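Local atomic coordinates of core protein VP7 (Bluetongue virus, PDB entry 1BVP), a protein that forms trimers that coat the inner VP3 scaffold as 260 capsomers, building the outer layer of the viral core, and takes part in binding host cell-surface receptors. Residues G139-R144 with E192-A197; Q147-V152 with V161-G166; G166-V171 with H232-T237; L186-I191 with A241-Q246. One frame throughout, in Å; residues are numbered along the deposited sequence.

In the fold
All four contacts lie in the beta-rich domain of VP7, its antiparallel beta sandwich, with centres 32 to 41 Å from the centre of the chain. Interactions 2 and 3 follow one another along the chain and share Gly-166; their centres are about 7 Å apart. Interaction 2 closes a hairpin that falls between the two segments of interaction 1, centres about 10 Å apart. Interaction 4 shares strand 183-195 with interaction 1, centres about 13 Å apart, and strand 241-252 also pairs with 158-163 of interaction 2. Interaction 3 belongs to a second, four-stranded sheet. Interactions 1 and 4 touch neighbouring subunits, whereas 2 and 3 stay within one chain, so trimer contacts and sandwich are built from adjoining strands.

Interaction 1 (G139-R144 with E192-A197); sequences GRWFMR and ENFAMA
Trp-141 and Met-196 extend alongside each other in one direction, and the methionine folds back until its CE sits over one face of the indole. From CE to the centroid of the five-membered ring is 3.8 Å, a CH-pi contact, with SD more oblique in a Met-aromatic approach. On the six-membered ring, Trp-141 CE3 meets Phe-194 CE2 at 3.6 Å. The indole is delivered here by CG standing opposite the backbone N (chi1 176°), while Met-196 reaches it by bending at chi2 and chi3. Beneath this closely packed side the backbones form a single beta bridge, Arg-140 with Ala-195, where strand 183-195 ends at the margin of the beta sandwich. Ala-195 N donates to Gly-139 O at 2.9 Å, and Trp-141 N donates to Ala-195 O at 2.8 Å. Between these segments the Arg-140 side is looser, and a third subunit of the trimer closes it. One face of its guanidinium carries Ala-195 CB, with NH2 3.7 Å from that methyl, and Ala-197 O lies near the plane at the edge. Its firm polar partners are elsewhere: NE bonds Gln-137, and NH1 bonds Ser-201 and Gly-199 of that subunit, beside partly exposed Ala-197, the more open margin.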
loop_
_atom_site.group_PDB
_atom_site.type_symbol
_atom_site.label_atom_id
_atom_site.label_comp_id
_atom_site.label_asym_id
_atom_site.label_seq_id
_atom_site.Cartn_x
_atom_site.Cartn_y
_atom_site.Cartn_z
ATOM N N GLY A 139 -26.311 -8.221 17.033
ATOM C CA GLY A 139 -27.740 -8.138 16.808
ATOM C C GLY A 139 -28.646 -8.829 17.800
ATOM O O GLY A 139 -29.767 -9.178 17.444
ATOM N N ARG A 140 -28.131 -9.118 18.992
ATOM C CA ARG A 140 -28.920 -9.731 20.039
ATOM C C ARG A 140 -28.927 -8.730 21.176
ATOM O O ARG A 140 -27.893 -8.173 21.550
ATOM C CB ARG A 140 -28.375 -11.085 20.499
ATOM C CG ARG A 140 -28.856 -11.465 21.899
ATOM C CD ARG A 140 -28.533 -12.891 22.254
ATOM N NE ARG A 140 -29.170 -13.791 21.301
ATOM C CZ ARG A 140 -30.296 -14.470 21.501
ATOM N NH1 ARG A 140 -30.950 -14.390 22.655
ATOM N NH2 ARG A 140 -30.807 -15.166 20.497
ATOM N N TRP A 141 -30.135 -8.459 21.641
ATOM C CA TRP A 141 -30.421 -7.528 22.706
ATOM C C TRP A 141 -29.673 -7.858 23.983
ATOM O O TRP A 141 -29.455 -9.027 24.338
ATOM C CB TRP A 141 -31.928 -7.555 22.956
ATOM C CG TRP A 141 -32.374 -6.704 24.091
ATOM C CD1 TRP A 141 -32.426 -7.056 25.428
ATOM C CD2 TRP A 141 -32.811 -5.338 24.018
ATOM N NE1 TRP A 141 -32.861 -5.983 26.178
ATOM C CE2 TRP A 141 -33.110 -4.921 25.345
ATOM C CE3 TRP A 141 -32.973 -4.425 22.960
ATOM C CZ2 TRP A 141 -33.562 -3.632 25.640
ATOM C CZ3 TRP A 141 -33.420 -3.141 23.250
ATOM C CH2 TRP A 141 -33.711 -2.759 24.590
ATOM N N PHE A 142 -29.245 -6.815 24.667
ATOM C CA PHE A 142 -28.547 -6.993 25.938
ATOM C C PHE A 142 -28.507 -5.679 26.675
ATOM O O PHE A 142 -27.994 -4.665 26.175
ATOM C CB PHE A 142 -27.157 -7.565 25.762
ATOM C CG PHE A 142 -26.415 -7.723 27.040
ATOM C CD1 PHE A 142 -25.816 -6.627 27.650
ATOM C CD2 PHE A 142 -26.325 -8.976 27.653
ATOM C CE1 PHE A 142 -25.131 -6.770 28.870
ATOM C CE2 PHE A 142 -25.650 -9.135 28.869
ATOM C CZ PHE A 142 -25.050 -8.031 29.484
ATOM N N MET A 143 -29.148 -5.701 27.837
ATOM C CA MET A 143 -29.254 -4.535 28.684
ATOM C C MET A 143 -28.704 -4.866 30.057
ATOM O O MET A 143 -29.037 -5.892 30.630
ATOM C CB MET A 143 -30.705 -4.125 28.787
ATOM C CG MET A 143 -30.898 -2.889 29.600
ATOM S SD MET A 143 -30.622 -1.417 28.664
ATOM C CE MET A 143 -31.702 -1.647 27.265
ATOM N N ARG A 144 -27.786 -4.038 30.531
ATOM C CA ARG A 144 -27.170 -4.232 31.825
ATOM C C ARG A 144 -28.202 -3.819 32.877
ATOM O O ARG A 144 -28.930 -2.832 32.699
ATOM C CB ARG A 144 -25.899 -3.397 31.905
ATOM C CG ARG A 144 -24.885 -3.944 32.862
ATOM C CD ARG A 144 -23.512 -3.481 32.450
ATOM N NE ARG A 144 -22.833 -4.437 31.570
ATOM C CZ ARG A 144 -22.057 -4.090 30.539
ATOM N NH1 ARG A 144 -21.878 -2.797 30.231
ATOM N NH2 ARG A 144 -21.373 -5.030 29.881
ATOM N N GLU A 192 -32.281 -3.249 11.914
ATOM C CA GLU A 192 -33.671 -3.454 11.522
ATOM C C GLU A 192 -34.350 -4.709 12.051
ATOM O O GLU A 192 -35.563 -4.697 12.226
ATOM C CB GLU A 192 -33.766 -3.398 9.993
ATOM C CG GLU A 192 -35.094 -2.961 9.431
ATOM C CD GLU A 192 -35.621 -1.697 10.079
ATOM O OE1 GLU A 192 -34.828 -0.785 10.429
ATOM O OE2 GLU A 192 -36.856 -1.614 10.244
ATOM N N ASN A 193 -33.597 -5.777 12.313
ATOM C CA ASN A 193 -34.171 -7.032 12.808
ATOM C C ASN A 193 -33.185 -7.617 13.782
ATOM O O ASN A 193 -32.088 -7.982 13.372
ATOM C CB ASN A 193 -34.342 -8.014 11.644
ATOM C CG ASN A 193 -35.256 -9.189 11.973
ATOM O OD1 ASN A 193 -34.914 -10.352 11.733
ATOM N ND2 ASN A 193 -36.460 -8.886 12.418
ATOM N N PHE A 194 -33.535 -7.645 15.065
ATOM C CA PHE A 194 -32.648 -8.193 16.092
ATOM C C PHE A 194 -33.328 -9.234 16.991
ATOM O O PHE A 194 -34.533 -9.383 16.983
ATOM C CB PHE A 194 -32.060 -7.077 16.957
ATOM C CG PHE A 194 -33.092 -6.233 17.665
ATOM C CD1 PHE A 194 -33.764 -5.217 16.988
ATOM C CD2 PHE A 194 -33.320 -6.391 19.036
ATOM C CE1 PHE A 194 -34.644 -4.354 17.667
ATOM C CE2 PHE A 194 -34.194 -5.536 19.729
ATOM C CZ PHE A 194 -34.852 -4.517 19.048
ATOM N N ALA A 195 -32.536 -9.943 17.771
ATOM C CA ALA A 195 -33.018 -10.972 18.655
ATOM C C ALA A 195 -33.227 -10.421 20.038
ATOM O O ALA A 195 -32.354 -9.719 20.564
ATOM C CB ALA A 195 -32.023 -12.116 18.723
ATOM N N MET A 196 -34.384 -10.744 20.626
ATOM C CA MET A 196 -34.700 -10.323 21.989
ATOM C C MET A 196 -34.043 -11.362 22.899
ATOM O O MET A 196 -33.669 -12.441 22.422
ATOM C CB MET A 196 -36.199 -10.243 22.158
ATOM C CG MET A 196 -36.801 -8.979 21.570
ATOM S SD MET A 196 -36.355 -7.459 22.540
ATOM C CE MET A 196 -35.739 -8.181 24.240
ATOM N N ALA A 197 -33.872 -11.073 24.187
ATOM C CA ALA A 197 -33.196 -12.041 25.076
ATOM C C ALA A 197 -33.763 -13.467 24.988
ATOM O O ALA A 197 -33.053 -14.474 25.140
ATOM C CB ALA A 197 -33.216 -11.541 26.505
#

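Interaction 2 (Q147-V152 with V161-G166); sequences QAVTAV and VSLNAG
Thr-150 and Ser-162 face each other as an antiparallel hydrogen-bonded pair, each backbone N donating to the other's carbonyl: Thr-150 N to Ser-162 O at 3.1 Å and Ser-162 N to Thr-150 O at 2.9 Å. One step toward the open end of this beta hairpin, Asn-164 N continues the series to Ala-148 O, also at 2.9 Å. The non-hydrogen-bonded pair Val-149 with Leu-163 lies between these bonds, and a second, Ala-151 with Val-161, follows on the turn side of Thr-150 and Ser-162; the side chains of both pairs share one face of the sheet. There Leu-163 CD1 reaches the branch point of its neighbour, 3.7 Å from Val-149 CB, and the two side chains run alongside each other. The leucine gets there with CG beside its own backbone N (chi1 -63°), which turns the branched end toward the partner strand. Val-149 CG2 and Val-161 CG1 approach more distantly, at 4.2 Å.

Thr-150 and Ser-162 turn to the other face, where their hydroxyls find partners in the loop 139-144: Thr-150 OG1 with Arg-144 N, and Ser-162 OG with Phe-142 O. Further out, Gln-147 NE2 curls back to Val-149 O at 3.1 Å, with the acceptor in the plane of the glutamine amide. Strand 241-252 flanks Val-161 and Leu-163 on their far side by backbone bonds to Val-243 and Ala-241. The chemistry is thus divided by face: aliphatic groups on one side suit the sandwich interior, while the buried hydroxyls on the other are satisfied by backbone atoms of the loop 139-144.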
loop_
_atom_site.group_PDB
_atom_site.type_symbol
_atom_site.label_atom_id
_atom_site.label_comp_id
_atom_site.label_asym_id
_atom_site.label_seq_id
_atom_site.Cartn_x
_atom_site.Cartn_y
_atom_site.Cartn_z
ATOM N N GLN A 147 -29.923 -0.157 33.756
ATOM C CA GLN A 147 -29.698 0.884 32.764
ATOM C C GLN A 147 -30.789 0.857 31.692
ATOM O O GLN A 147 -31.514 -0.128 31.568
ATOM C CB GLN A 147 -28.334 0.701 32.138
ATOM C CG GLN A 147 -27.164 0.916 33.070
ATOM C CD GLN A 147 -25.841 0.481 32.425
ATOM O OE1 GLN A 147 -24.905 0.068 33.117
ATOM N NE2 GLN A 147 -25.767 0.556 31.094
ATOM N N ALA A 148 -30.969 1.970 30.982
ATOM C CA ALA A 148 -31.973 2.039 29.913
ATOM C C ALA A 148 -31.330 1.925 28.530
ATOM O O ALA A 148 -32.031 1.760 27.527
ATOM C CB ALA A 148 -32.768 3.326 30.002
ATOM N N VAL A 149 -30.026 2.215 28.469
ATOM C CA VAL A 149 -29.245 2.085 27.239
ATOM C C VAL A 149 -27.976 1.348 27.632
ATOM O O VAL A 149 -27.435 1.586 28.715
ATOM C CB VAL A 149 -28.934 3.448 26.497
ATOM C CG1 VAL A 149 -29.808 4.563 26.998
ATOM C CG2 VAL A 149 -27.473 3.809 26.544
ATOM N N THR A 150 -27.616 0.344 26.830
ATOM C CA THR A 150 -26.410 -0.444 27.048
ATOM C C THR A 150 -25.665 -0.660 25.724
ATOM O O THR A 150 -26.235 -1.198 24.748
ATOM C CB THR A 150 -26.718 -1.787 27.712
ATOM O OG1 THR A 150 -27.214 -1.546 29.030
ATOM C CG2 THR A 150 -25.459 -2.632 27.833
ATOM N N ALA A 151 -24.425 -0.148 25.701
ATOM C CA ALA A 151 -23.503 -0.228 24.564
ATOM C C ALA A 151 -22.578 -1.392 24.829
ATOM O O ALA A 151 -22.031 -1.540 25.924
ATOM C CB ALA A 151 -22.699 1.032 24.446
ATOM N N VAL A 152 -22.294 -2.154 23.797
ATOM C CA VAL A 152 -21.467 -3.319 23.999
ATOM C C VAL A 152 -20.653 -3.592 22.691
ATOM O O VAL A 152 -21.102 -3.197 21.606
ATOM C CB VAL A 152 -22.483 -4.443 24.425
ATOM C CG1 VAL A 152 -22.739 -5.452 23.337
ATOM C CG2 VAL A 152 -22.105 -5.040 25.691
ATOM N N VAL A 161 -25.757 -0.777 20.430
ATOM C CA VAL A 161 -26.387 -0.176 21.594
ATOM C C VAL A 161 -27.854 -0.614 21.610
ATOM O O VAL A 161 -28.532 -0.561 20.555
ATOM C CB VAL A 161 -26.365 1.381 21.490
ATOM C CG1 VAL A 161 -26.672 2.012 22.809
ATOM C CG2 VAL A 161 -25.059 1.857 20.981
ATOM N N SER A 162 -28.309 -1.093 22.776
ATOM C CA SER A 162 -29.712 -1.503 22.991
ATOM C C SER A 162 -30.376 -0.336 23.716
ATOM O O SER A 162 -29.863 0.141 24.739
ATOM C CB SER A 162 -29.811 -2.712 23.923
ATOM O OG SER A 162 -29.133 -3.843 23.435
ATOM N N LEU A 163 -31.494 0.139 23.196
ATOM C CA LEU A 163 -32.213 1.247 23.835
ATOM C C LEU A 163 -33.654 0.838 24.242
ATOM O O LEU A 163 -34.413 0.286 23.410
ATOM C CB LEU A 163 -32.363 2.436 22.861
ATOM C CG LEU A 163 -31.311 3.324 22.201
ATOM C CD1 LEU A 163 -30.613 4.154 23.239
ATOM C CD2 LEU A 163 -30.352 2.487 21.405
ATOM N N ASN A 164 -34.033 1.101 25.499
ATOM C CA ASN A 164 -35.416 0.851 25.958
ATOM C C ASN A 164 -36.298 1.918 25.271
ATOM O O ASN A 164 -35.781 2.952 24.788
ATOM C CB ASN A 164 -35.550 1.008 27.480
ATOM C CG ASN A 164 -35.217 -0.273 28.236
ATOM O OD1 ASN A 164 -35.501 -1.386 27.771
ATOM N ND2 ASN A 164 -34.638 -0.122 29.418
ATOM N N ALA A 165 -37.610 1.670 25.190
ATOM C CA ALA A 165 -38.505 2.645 24.566
ATOM C C ALA A 165 -38.342 3.984 25.280
ATOM O O ALA A 165 -38.212 4.035 26.522
ATOM C CB ALA A 165 -39.920 2.178 24.627
ATOM N N GLY A 166 -38.240 5.047 24.485
ATOM C CA GLY A 166 -38.060 6.388 25.023
ATOM C C GLY A 166 -36.717 6.746 25.656
ATOM O O GLY A 166 -36.532 7.909 26.035
#

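Interaction 3 (G166-V171 with H232-T237); sequences GARGDV and HVHNPT
Arg-168 leaves its backbone with CG between the N and the carbonyl carbon (chi1 45°) and bends again at chi3, and this double turn brings its guanidinium between His-232 and His-234. Both histidines start out the other way, CG opposite the backbone N, His-234 at chi1 176°. The setting is an antiparallel strand pair, 168-170 with 232-234, at the edge of the four-stranded sheet of the beta sandwich; Arg-168, Asp-170 and the two histidines share one face of it. Arg-168 NH2 stands over the centre of the His-234 ring, 3.6 Å above its plane, with the flat groups steeply inclined at 74°. In turn His-232 NE2 lies over a face of the guanidinium, toward its rim. Because Arg-168 is exposed and poorly ordered, the position of its guanidinium is less certain.

A firmer polar link is His-232 ND1 donating to Asp-170 OD1 at 2.8 Å, a His-carboxylate bond in which the oxygen sits close to the ring plane. It would probably favour a proton on ND1. Gly-169 and Val-233, each donating to the other, join the strands; just beyond them come Asn-235 N to Ala-167 O at 2.8 Å and Gly-166 N to Thr-237 O. Ala-167 O also receives a weak bond from His-234 ND1. Val-233 points to the opposite face, where, next to Leu-163 and Val-161 of the other sheet, its CG2 meets CG2 of Val-171, just past the strand, at 3.9 Å.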
loop_
_atom_site.group_PDB
_atom_site.type_symbol
_atom_site.label_atom_id
_atom_site.label_comp_id
_atom_site.label_asym_id
_atom_site.label_seq_id
_atom_site.Cartn_x
_atom_site.Cartn_y
_atom_site.Cartn_z
ATOM N N GLY A 166 -38.240 5.047 24.485
ATOM C CA GLY A 166 -38.060 6.388 25.023
ATOM C C GLY A 166 -36.717 6.746 25.656
ATOM O O GLY A 166 -36.532 7.909 26.035
ATOM N N ALA A 167 -35.780 5.793 25.744
ATOM C CA ALA A 167 -34.458 6.023 26.366
ATOM C C ALA A 167 -33.455 6.915 25.594
ATOM O O ALA A 167 -33.561 7.127 24.371
ATOM C CB ALA A 167 -33.806 4.688 26.746
ATOM N N ARG A 168 -32.504 7.468 26.338
ATOM C CA ARG A 168 -31.471 8.345 25.793
ATOM C C ARG A 168 -30.260 8.243 26.705
ATOM O O ARG A 168 -30.401 8.002 27.913
ATOM C CB ARG A 168 -31.960 9.791 25.716
ATOM C CG ARG A 168 -32.680 10.265 26.961
ATOM C CD ARG A 168 -32.893 11.765 26.963
ATOM N NE ARG A 168 -33.340 12.263 25.662
ATOM C CZ ARG A 168 -32.988 13.443 25.143
ATOM N NH1 ARG A 168 -32.180 14.264 25.812
ATOM N NH2 ARG A 168 -33.436 13.803 23.945
ATOM N N GLY A 169 -29.072 8.351 26.111
ATOM C CA GLY A 169 -27.836 8.254 26.871
ATOM C C GLY A 169 -26.594 8.538 26.052
ATOM O O GLY A 169 -26.643 8.685 24.827
ATOM N N ASP A 170 -25.481 8.697 26.754
ATOM C CA ASP A 170 -24.193 8.978 26.129
ATOM C C ASP A 170 -23.473 7.648 25.987
ATOM O O ASP A 170 -23.444 6.834 26.908
ATOM C CB ASP A 170 -23.376 9.958 26.980
ATOM C CG ASP A 170 -23.805 11.421 26.789
ATOM O OD1 ASP A 170 -24.712 11.720 25.948
ATOM O OD2 ASP A 170 -23.200 12.279 27.491
ATOM N N VAL A 171 -22.792 7.478 24.872
ATOM C CA VAL A 171 -22.148 6.221 24.587
ATOM C C VAL A 171 -20.609 6.268 24.423
ATOM O O VAL A 171 -19.940 5.229 24.432
ATOM C CB VAL A 171 -22.898 5.656 23.372
ATOM C CG1 VAL A 171 -22.025 4.884 22.492
ATOM C CG2 VAL A 171 -24.038 4.835 23.850
ATOM N N HIS A 232 -24.314 10.844 21.627
ATOM C CA HIS A 232 -25.620 10.682 22.226
ATOM C C HIS A 232 -26.681 9.949 21.407
ATOM O O HIS A 232 -27.099 10.410 20.338
ATOM C CB HIS A 232 -26.097 12.079 22.595
ATOM C CG HIS A 232 -27.309 12.102 23.471
ATOM N ND1 HIS A 232 -27.262 11.811 24.820
ATOM C CD2 HIS A 232 -28.601 12.418 23.196
ATOM C CE1 HIS A 232 -28.468 11.951 25.339
ATOM N NE2 HIS A 232 -29.298 12.318 24.377
ATOM N N VAL A 233 -27.144 8.815 21.926
ATOM C CA VAL A 233 -28.183 8.050 21.242
ATOM C C VAL A 233 -29.544 8.307 21.910
ATOM O O VAL A 233 -29.644 8.391 23.135
ATOM C CB VAL A 233 -27.900 6.544 21.252
ATOM C CG1 VAL A 233 -28.671 5.891 20.118
ATOM C CG2 VAL A 233 -26.398 6.268 21.127
ATOM N N HIS A 234 -30.577 8.478 21.096
ATOM C CA HIS A 234 -31.920 8.740 21.587
ATOM C C HIS A 234 -32.974 7.913 20.832
ATOM O O HIS A 234 -33.042 7.947 19.591
ATOM C CB HIS A 234 -32.232 10.237 21.446
ATOM C CG HIS A 234 -33.626 10.622 21.840
ATOM N ND1 HIS A 234 -34.289 10.053 22.912
ATOM C CD2 HIS A 234 -34.487 11.522 21.300
ATOM C CE1 HIS A 234 -35.499 10.583 23.014
ATOM N NE2 HIS A 234 -35.643 11.475 22.049
ATOM N N ASN A 235 -33.757 7.141 21.595
ATOM C CA ASN A 235 -34.854 6.323 21.062
ATOM C C ASN A 235 -36.182 6.987 21.441
ATOM O O ASN A 235 -36.678 6.785 22.538
ATOM C CB ASN A 235 -34.826 4.936 21.688
ATOM C CG ASN A 235 -35.939 4.056 21.173
ATOM O OD1 ASN A 235 -36.577 4.388 20.168
ATOM N ND2 ASN A 235 -36.186 2.931 21.853
ATOM N N PRO A 236 -36.733 7.850 20.575
ATOM C CA PRO A 236 -38.002 8.517 20.891
ATOM C C PRO A 236 -39.197 7.594 20.643
ATOM O O PRO A 236 -40.349 7.949 20.871
ATOM C CB PRO A 236 -38.005 9.676 19.902
ATOM C CG PRO A 236 -37.413 9.072 18.710
ATOM C CD PRO A 236 -36.225 8.311 19.274
ATOM N N THR A 237 -38.878 6.426 20.114
ATOM C CA THR A 237 -39.806 5.386 19.766
ATOM C C THR A 237 -40.421 4.685 20.981
ATOM O O THR A 237 -39.871 4.724 22.109
ATOM C CB THR A 237 -39.042 4.468 18.799
ATOM O OG1 THR A 237 -39.419 4.815 17.469
ATOM C CG2 THR A 237 -39.149 2.973 19.092
#

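Interaction 4 (L186-I191 with A241-Q246); sequences LVWRRI and AMVQIQ
Arg-189 lies across the side chain of Gln-244, its CB 3.9 Å from Gln-244 CG, and runs on to Gln-246. The chain, extended from CG to NE, carries the guanidinium to Gln-246, which it grips end-on: NH1 and NH2 both donate to Gln-246 OE1, each at 2.9 Å, with that oxygen in the guanidinium plane. Val-187 CG2 lies over one face of the group, toward the rim. Near the other end of the pairing, Ile-191 packs beside Gln-244, and its CD1 rests on Met-242 CB. Underneath, strands 183-195 and 241-252 pair antiparallel within the main sheet of the sandwich, their segment axes at 151°. Arg-189 and Gln-244 exchange backbone bonds, as do Val-187 and Gln-246, and Ile-191 N adds a bond to Met-242 O.

Apart from Arg-190, which forms a salt bridge to Glu-134 of a neighbouring subunit of the trimer, the face with Trp-188, Val-243 and Ile-245 is largely apolar. Trp-188 CB packs on Ile-245 CG1 at 3.8 Å, and the far end of the indole comes obliquely to Val-243 CG1 at 4.2 Å, while its NE1 is bonded to Met-217 O. Leu-186 CG adds a contact to Ile-245 CG2 at 3.9 Å.

Arg-189 also spends NE and NH2 on that neighbouring subunit, bonding Thr-132 OG1 and Leu-130 O there. The buried Arg-189 guanidinium is therefore bonded to neutral oxygens of two chains, which probably restrict its rotation and tie the sheet to the trimer interface.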
loop_
_atom_site.group_PDB
_atom_site.type_symbol
_atom_site.label_atom_id
_atom_site.label_comp_id
_atom_site.label_asym_id
_atom_site.label_seq_id
_atom_site.Cartn_x
_atom_site.Cartn_y
_atom_site.Cartn_z
ATOM N N LEU A 186 -16.732 7.104 12.098
ATOM C CA LEU A 186 -17.909 6.327 12.386
ATOM C C LEU A 186 -18.988 6.316 11.333
ATOM O O LEU A 186 -19.080 7.223 10.511
ATOM C CB LEU A 186 -18.569 6.984 13.593
ATOM C CG LEU A 186 -18.201 6.621 15.007
ATOM C CD1 LEU A 186 -16.883 5.923 15.086
ATOM C CD2 LEU A 186 -18.235 7.861 15.824
ATOM N N VAL A 187 -19.785 5.257 11.353
ATOM C CA VAL A 187 -21.018 5.216 10.567
ATOM C C VAL A 187 -21.972 4.387 11.415
ATOM O O VAL A 187 -21.551 3.394 12.016
ATOM C CB VAL A 187 -20.931 4.828 9.040
ATOM C CG1 VAL A 187 -19.563 4.449 8.628
ATOM C CG2 VAL A 187 -22.004 3.824 8.671
ATOM N N TRP A 188 -23.164 4.942 11.671
ATOM C CA TRP A 188 -24.173 4.244 12.503
ATOM C C TRP A 188 -25.362 3.779 11.700
ATOM O O TRP A 188 -25.770 4.410 10.718
ATOM C CB TRP A 188 -24.627 5.069 13.726
ATOM C CG TRP A 188 -25.612 6.190 13.444
ATOM C CD1 TRP A 188 -25.323 7.489 13.119
ATOM C CD2 TRP A 188 -27.049 6.093 13.429
ATOM N NE1 TRP A 188 -26.481 8.198 12.884
ATOM C CE2 TRP A 188 -27.554 7.367 13.062
ATOM C CE3 TRP A 188 -27.960 5.054 13.703
ATOM C CZ2 TRP A 188 -28.921 7.627 12.953
ATOM C CZ3 TRP A 188 -29.312 5.316 13.601
ATOM C CH2 TRP A 188 -29.782 6.592 13.225
ATOM N N ARG A 189 -25.874 2.619 12.073
ATOM C CA ARG A 189 -27.022 2.058 11.381
ATOM C C ARG A 189 -28.081 1.568 12.379
ATOM O O ARG A 189 -27.789 1.287 13.559
ATOM C CB ARG A 189 -26.550 0.878 10.547
ATOM C CG ARG A 189 -25.519 1.215 9.533
ATOM C CD ARG A 189 -25.038 -0.021 8.822
ATOM N NE ARG A 189 -23.915 0.263 7.918
ATOM C CZ ARG A 189 -22.622 0.222 8.267
ATOM N NH1 ARG A 189 -22.264 -0.097 9.503
ATOM N NH2 ARG A 189 -21.674 0.508 7.386
ATOM N N ARG A 190 -29.324 1.545 11.926
ATOM C CA ARG A 190 -30.425 0.994 12.723
ATOM C C ARG A 190 -30.351 -0.517 12.481
ATOM O O ARG A 190 -30.197 -0.937 11.316
ATOM C CB ARG A 190 -31.787 1.473 12.190
ATOM C CG ARG A 190 -32.295 2.715 12.859
ATOM C CD ARG A 190 -33.549 3.246 12.195
ATOM N NE ARG A 190 -33.277 4.002 10.969
ATOM C CZ ARG A 190 -33.642 3.581 9.759
ATOM N NH1 ARG A 190 -34.300 2.417 9.628
ATOM N NH2 ARG A 190 -33.310 4.290 8.681
ATOM N N ILE A 191 -30.351 -1.330 13.541
ATOM C CA ILE A 191 -30.371 -2.790 13.341
ATOM C C ILE A 191 -31.873 -3.089 13.169
ATOM O O ILE A 191 -32.648 -3.082 14.131
ATOM C CB ILE A 191 -29.810 -3.572 14.534
ATOM C CG1 ILE A 191 -28.379 -3.114 14.850
ATOM C CG2 ILE A 191 -29.801 -5.068 14.208
ATOM C CD1 ILE A 191 -27.757 -3.816 16.044
ATOM N N ALA A 241 -35.138 -0.550 20.689
ATOM C CA ALA A 241 -34.359 -0.251 19.501
ATOM C C ALA A 241 -32.914 -0.692 19.663
ATOM O O ALA A 241 -32.411 -0.844 20.789
ATOM C CB ALA A 241 -34.408 1.244 19.207
ATOM N N MET A 242 -32.272 -0.966 18.530
ATOM C CA MET A 242 -30.851 -1.323 18.506
ATOM C C MET A 242 -30.130 -0.568 17.394
ATOM O O MET A 242 -30.669 -0.426 16.278
ATOM C CB MET A 242 -30.656 -2.811 18.312
ATOM C CG MET A 242 -30.707 -3.533 19.587
ATOM S SD MET A 242 -30.160 -5.200 19.428
ATOM C CE MET A 242 -28.456 -5.024 20.123
ATOM N N VAL A 243 -28.970 0.010 17.700
ATOM C CA VAL A 243 -28.210 0.675 16.638
ATOM C C VAL A 243 -26.812 0.106 16.621
ATOM O O VAL A 243 -26.329 -0.345 17.686
ATOM C CB VAL A 243 -28.113 2.227 16.817
ATOM C CG1 VAL A 243 -29.484 2.826 16.978
ATOM C CG2 VAL A 243 -27.239 2.590 17.984
ATOM N N GLN A 244 -26.223 -0.030 15.420
ATOM C CA GLN A 244 -24.808 -0.451 15.361
ATOM C C GLN A 244 -23.986 0.756 14.993
ATOM O O GLN A 244 -24.454 1.650 14.270
ATOM C CB GLN A 244 -24.505 -1.583 14.407
ATOM C CG GLN A 244 -24.290 -1.213 13.002
ATOM C CD GLN A 244 -23.882 -2.423 12.187
ATOM O OE1 GLN A 244 -23.656 -3.482 12.752
ATOM N NE2 GLN A 244 -23.789 -2.279 10.857
ATOM N N ILE A 245 -22.828 0.859 15.623
ATOM C CA ILE A 245 -21.909 1.953 15.334
ATOM C C ILE A 245 -20.593 1.321 14.956
ATOM O O ILE A 245 -19.999 0.555 15.735
ATOM C CB ILE A 245 -21.705 2.873 16.510
ATOM C CG1 ILE A 245 -23.025 3.574 16.846
ATOM C CG2 ILE A 245 -20.660 3.887 16.156
ATOM C CD1 ILE A 245 -22.961 4.359 18.160
ATOM N N GLN A 246 -20.227 1.536 13.697
ATOM C CA GLN A 246 -18.998 0.996 13.121
ATOM C C GLN A 246 -17.850 1.994 13.061
ATOM O O GLN A 246 -18.054 3.138 12.621
ATOM C CB GLN A 246 -19.259 0.588 11.694
ATOM C CG GLN A 246 -18.091 -0.084 11.066
ATOM C CD GLN A 246 -18.299 -0.337 9.582
ATOM O OE1 GLN A 246 -19.372 -0.057 9.031
ATOM N NE2 GLN A 246 -17.266 -0.860 8.922
#